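Local coordinates for blood group a-and b-cleaving endo-beta-galactosidase (Streptococcus pneumoniae, PDB 2YGL), which probably binds blood group A and B glycans through tandem CBM51 modules that accompany the catalytic part of a family 98 endo-beta-galactosidase, at residues A[106-109]-A[114-117]; A[119-124]-A[131-136]. All coordinates share one frame; numbering follows the deposited sequence.

Contact 1: residues A[106-109]-A[114-117]; sequences IEIE and VVYS
Strands 106-109 and 114-117 form the two arms of an antiparallel beta hairpin, paired at one edge of a five-stranded sheet and interrupted by a classic beta bulge. I108 sits at the bulge. Its N-H gives a hydrogen bond to Y116 O (2.9 Å), while its own carbonyl oxygen accepts two: V115 N comes in at 2.8 Å to I108 O, in the carbonyl plane, and Y116 N makes the longer bond to I108 O at 3.2 Å. With V115 and Y116 both facing I108, the pairing slips by one residue, and E109 lines up with V114.

V115 lies across that doubly gripped carbonyl. With CG1 anti to the carbonyl carbon (chi1 -69°), V115 turns CG2 into the place between backbone N and carbonyl carbon, 3.3 Å from I108 O and 3.8 Å from I108 CG2. On the same face as I108, the Y116 side chain leaves CB anti to its backbone N, and the ring runs on toward the open end of the hairpin, where Y116 CE1 comes 3.7 Å from I106 O. The other face carries E107, E109, V114 and S117. There the E107 chain is extended beyond CG and passes S117, with CG 3.8 Å from S117 OG; its carboxylate is held by a salt bridge to R105, and that of E109 by one to K149.

Strand 145-151 pairs with the far side of 105-110, leaving 113-117 outermost in this sheet, while I106, I108 and Y116 pack against strands 82-87, 133-138 and 160-171 of the facing sheet.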
loop_
_atom_site.group_PDB
_atom_site.type_symbol
_atom_site.label_atom_id
_atom_site.label_comp_id
_atom_site.label_asym_id
_atom_site.label_seq_id
_atom_site.Cartn_x
_atom_site.Cartn_y
_atom_site.Cartn_z
ATOM N N ILE A 106 7.908 -28.363 -9.872
ATOM C CA ILE A 106 6.899 -27.337 -9.623
ATOM C C ILE A 106 7.580 -25.969 -9.660
ATOM O O ILE A 106 8.611 -25.765 -9.013
ATOM C CB ILE A 106 6.163 -27.539 -8.267
ATOM C CG1 ILE A 106 5.404 -28.873 -8.256
ATOM C CG2 ILE A 106 5.197 -26.375 -7.995
ATOM C CD1 ILE A 106 4.899 -29.304 -6.880
ATOM N N GLU A 107 7.004 -25.045 -10.422
ATOM C CA GLU A 107 7.550 -23.697 -10.541
ATOM C C GLU A 107 6.518 -22.619 -10.242
ATOM O O GLU A 107 5.315 -22.820 -10.430
ATOM C CB GLU A 107 8.115 -23.461 -11.944
ATOM C CG GLU A 107 9.368 -24.252 -12.276
ATOM C CD GLU A 107 9.786 -24.104 -13.733
ATOM O OE1 GLU A 107 9.002 -23.556 -14.541
ATOM O OE2 GLU A 107 10.906 -24.543 -14.070
ATOM N N ILE A 108 7.007 -21.475 -9.767
ATOM C CA ILE A 108 6.205 -20.262 -9.673
ATOM C C ILE A 108 6.833 -19.219 -10.589
ATOM O O ILE A 108 8.042 -18.973 -10.535
ATOM C CB ILE A 108 6.089 -19.731 -8.218
ATOM C CG1 ILE A 108 5.534 -20.814 -7.274
ATOM C CG2 ILE A 108 5.239 -18.453 -8.163
ATOM C CD1 ILE A 108 4.116 -21.309 -7.598
ATOM N N GLU A 109 6.001 -18.629 -11.441
ATOM C CA GLU A 109 6.445 -17.685 -12.454
ATOM C C GLU A 109 5.686 -16.371 -12.309
ATOM O O GLU A 109 4.467 -16.371 -12.117
ATOM C CB GLU A 109 6.209 -18.286 -13.842
ATOM C CG GLU A 109 6.747 -17.479 -15.012
ATOM C CD GLU A 109 6.596 -18.213 -16.335
ATOM O OE1 GLU A 109 7.191 -19.301 -16.491
ATOM O OE2 GLU A 109 5.880 -17.702 -17.221
ATOM N N VAL A 114 10.804 -17.066 -13.829
ATOM C CA VAL A 114 10.737 -18.119 -12.816
ATOM C C VAL A 114 11.255 -17.561 -11.493
ATOM O O VAL A 114 12.438 -17.237 -11.366
ATOM C CB VAL A 114 11.546 -19.378 -13.229
ATOM C CG1 VAL A 114 11.565 -20.409 -12.103
ATOM C CG2 VAL A 114 10.976 -19.989 -14.504
ATOM N N VAL A 115 10.359 -17.434 -10.519
ATOM C CA VAL A 115 10.724 -16.880 -9.212
ATOM C C VAL A 115 10.918 -17.962 -8.147
ATOM O O VAL A 115 11.485 -17.705 -7.084
ATOM C CB VAL A 115 9.739 -15.776 -8.736
ATOM C CG1 VAL A 115 9.882 -14.532 -9.610
ATOM C CG2 VAL A 115 8.296 -16.278 -8.724
ATOM N N TYR A 116 10.443 -19.167 -8.451
ATOM C CA TYR A 116 10.731 -20.354 -7.653
ATOM C C TYR A 116 10.738 -21.600 -8.533
ATOM O O TYR A 116 9.893 -21.754 -9.417
ATOM C CB TYR A 116 9.728 -20.532 -6.503
ATOM C CG TYR A 116 9.847 -21.882 -5.820
ATOM C CD1 TYR A 116 9.134 -22.989 -6.290
ATOM C CD2 TYR A 116 10.689 -22.060 -4.725
ATOM C CE1 TYR A 116 9.253 -24.234 -5.679
ATOM C CE2 TYR A 116 10.814 -23.302 -4.108
ATOM C CZ TYR A 116 10.092 -24.381 -4.592
ATOM O OH TYR A 116 10.207 -25.609 -3.989
ATOM N N SER A 117 11.698 -22.483 -8.274
ATOM C CA SER A 117 11.735 -23.799 -8.897
ATOM C C SER A 117 12.115 -24.846 -7.860
ATOM O O SER A 117 13.047 -24.645 -7.081
ATOM C CB SER A 117 12.726 -23.828 -10.063
ATOM O OG SER A 117 12.732 -25.102 -10.683
#

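Contact 2: residues A[119-124]-A[131-136]; sequences SVTNPE and QAQFIS
T121 and N122 meet the single side chain of Q133 where the loop after strand 113-117 bends back past the start of strand 133-138. This is a small side-chain contact, burying about 102 Å² in all, and the nearest backbones, at T121 and Q133, stay 8.9 Å apart between CA atoms. The close part is the approach of two amides. CB of Q133 points at the loop, and the bend at chi2 (-73°) then turns the amide aside, so that it passes alongside T121; N122 reaches out from the opposite direction with its ND2 3.6 Å from Q133 CG. The two amide planes are steeply inclined, 74° apart.

Within the loop, the N122 amide is steadied by a weak hydrogen bond from its ND2 to T121 OG1 (2.7 Å). T121 supports this by placing OG1 between its backbone N and carbonyl carbon (chi1 60°), from where the hydroxyl oxygen also lies 3.7 Å from Q133 CD.

Between N122 and Q131 a water molecule fills in. It donates to N122 OD1 (3.2 Å) and to Q131 O (2.8 Å), bridging the loop to the residue two places before Q133 in the chain. N122 itself is buried; the T121 side of the contact is the exposed one.

Q133 also touches F126 of the intervening loop and Y116 of strand 113-117, and N122 touches T130. Behind them, backbone hydrogen bonds of Q133 with I87 and of I135 with T85 tie strand 133-138 to strand 82-87.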
loop_
_atom_site.group_PDB
_atom_site.type_symbol
_atom_site.label_atom_id
_atom_site.label_comp_id
_atom_site.label_asym_id
_atom_site.label_seq_id
_atom_site.Cartn_x
_atom_site.Cartn_y
_atom_site.Cartn_z
ATOM N N SER A 119 13.496 -27.555 -8.478
ATOM C CA SER A 119 14.704 -28.232 -8.976
ATOM C C SER A 119 15.908 -28.080 -8.054
ATOM O O SER A 119 16.745 -28.980 -7.969
ATOM C CB SER A 119 15.078 -27.709 -10.362
ATOM O OG SER A 119 14.029 -27.921 -11.282
ATOM N N VAL A 120 15.985 -26.934 -7.382
ATOM C CA VAL A 120 17.097 -26.589 -6.496
ATOM C C VAL A 120 17.211 -27.575 -5.325
ATOM O O VAL A 120 18.277 -28.153 -5.088
ATOM C CB VAL A 120 16.958 -25.125 -5.973
ATOM C CG1 VAL A 120 18.099 -24.759 -5.024
ATOM C CG2 VAL A 120 16.900 -24.145 -7.137
ATOM N N THR A 121 16.105 -27.775 -4.614
ATOM C CA THR A 121 16.085 -28.649 -3.443
ATOM C C THR A 121 15.639 -30.074 -3.785
ATOM O O THR A 121 15.992 -31.026 -3.086
ATOM C CB THR A 121 15.172 -28.081 -2.333
ATOM O OG1 THR A 121 13.836 -27.954 -2.834
ATOM C CG2 THR A 121 15.666 -26.713 -1.866
ATOM N N ASN A 122 14.862 -30.209 -4.860
ATOM C CA ASN A 122 14.307 -31.498 -5.280
ATOM C C ASN A 122 14.564 -31.776 -6.762
ATOM O O ASN A 122 13.634 -31.700 -7.572
ATOM C CB ASN A 122 12.794 -31.550 -5.017
ATOM C CG ASN A 122 12.440 -31.471 -3.542
ATOM O OD1 ASN A 122 12.120 -32.483 -2.919
ATOM N ND2 ASN A 122 12.479 -30.268 -2.982
ATOM N N PRO A 123 15.823 -32.102 -7.128
ATOM C CA PRO A 123 16.159 -32.354 -8.535
ATOM C C PRO A 123 15.402 -33.540 -9.132
ATOM O O PRO A 123 15.113 -33.548 -10.328
ATOM C CB PRO A 123 17.660 -32.657 -8.491
ATOM C CG PRO A 123 17.920 -33.090 -7.087
ATOM C CD PRO A 123 17.004 -32.254 -6.258
ATOM N N GLU A 124 15.090 -34.528 -8.297
ATOM C CA GLU A 124 14.356 -35.716 -8.736
ATOM C C GLU A 124 12.838 -35.505 -8.664
ATOM O O GLU A 124 12.060 -36.340 -9.139
ATOM C CB GLU A 124 14.811 -36.965 -7.953
ATOM C CG GLU A 124 14.523 -36.977 -6.439
ATOM C CD GLU A 124 15.387 -36.007 -5.636
ATOM O OE1 GLU A 124 15.039 -34.807 -5.578
ATOM O OE2 GLU A 124 16.409 -36.443 -5.056
ATOM N N GLN A 131 8.135 -34.930 1.514
ATOM C CA GLN A 131 7.625 -33.933 2.448
ATOM C C GLN A 131 7.449 -32.578 1.762
ATOM O O GLN A 131 8.156 -32.265 0.801
ATOM C CB GLN A 131 8.539 -33.823 3.672
ATOM C CG GLN A 131 8.568 -35.090 4.532
ATOM C CD GLN A 131 9.438 -34.959 5.768
ATOM O OE1 GLN A 131 10.248 -34.034 5.885
ATOM N NE2 GLN A 131 9.270 -35.887 6.705
ATOM N N ALA A 132 6.493 -31.793 2.255
ATOM C CA ALA A 132 6.110 -30.525 1.631
ATOM C C ALA A 132 7.235 -29.493 1.619
ATOM O O ALA A 132 8.027 -29.419 2.557
ATOM C CB ALA A 132 4.884 -29.955 2.323
ATOM N N GLN A 133 7.301 -28.708 0.547
ATOM C CA GLN A 133 8.198 -27.556 0.482
ATOM C C GLN A 133 7.395 -26.272 0.656
ATOM O O GLN A 133 6.328 -26.117 0.057
ATOM C CB GLN A 133 8.960 -27.520 -0.846
ATOM C CG GLN A 133 10.027 -28.604 -1.006
ATOM C CD GLN A 133 11.270 -28.356 -0.159
ATOM O OE1 GLN A 133 11.543 -27.232 0.262
ATOM N NE2 GLN A 133 12.034 -29.411 0.082
ATOM N N PHE A 134 7.913 -25.363 1.480
ATOM C CA PHE A 134 7.295 -24.057 1.698
ATOM C C PHE A 134 7.904 -23.022 0.760
ATOM O O PHE A 134 9.128 -22.881 0.689
ATOM C CB PHE A 134 7.457 -23.617 3.161
ATOM C CG PHE A 134 6.872 -22.258 3.467
ATOM C CD1 PHE A 134 5.495 -22.045 3.418
ATOM C CD2 PHE A 134 7.700 -21.197 3.824
ATOM C CE1 PHE A 134 4.954 -20.793 3.706
ATOM C CE2 PHE A 134 7.171 -19.939 4.116
ATOM C CZ PHE A 134 5.793 -19.737 4.058
ATOM N N ILE A 135 7.043 -22.314 0.037
ATOM C CA ILE A 135 7.469 -21.266 -0.882
ATOM C C ILE A 135 7.136 -19.898 -0.294
ATOM O O ILE A 135 6.013 -19.664 0.166
ATOM C CB ILE A 135 6.790 -21.396 -2.279
ATOM C CG1 ILE A 135 7.070 -22.767 -2.906
ATOM C CG2 ILE A 135 7.254 -20.275 -3.219
ATOM C CD1 ILE A 135 6.247 -23.051 -4.149
ATOM N N SER A 136 8.123 -19.007 -0.301
ATOM C CA SER A 136 7.911 -17.607 0.037
ATOM C C SER A 136 8.729 -16.740 -0.914
ATOM O O SER A 136 9.956 -16.664 -0.803
ATOM C CB SER A 136 8.278 -17.330 1.495
ATOM O OG SER A 136 7.813 -16.055 1.896
HETATM O O HOH W 1 10.795 -32.012 -0.073
#

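The two contacts follow one another along the chain, contact 1 closing before contact 2 opens. Their centres lie 10 Å apart in the first of the tandem modules; contact 1 lies in the five-stranded sheet, while contact 2 sets the loop at 119-124 against the start of strand 133-138 in the facing sheet. They meet in the core between these sheets, where I135 CD1 lies 3.6 Å from Y116 CE1 and 3.9 Å from I108 CG1. Y116 also reaches Q133, its OH 3.9 Å from Q133 CB. The hairpin and the chain's crossing to the other sheet are thereby packed into one beta-sandwich, as expected for a carbohydrate-binding module of this family.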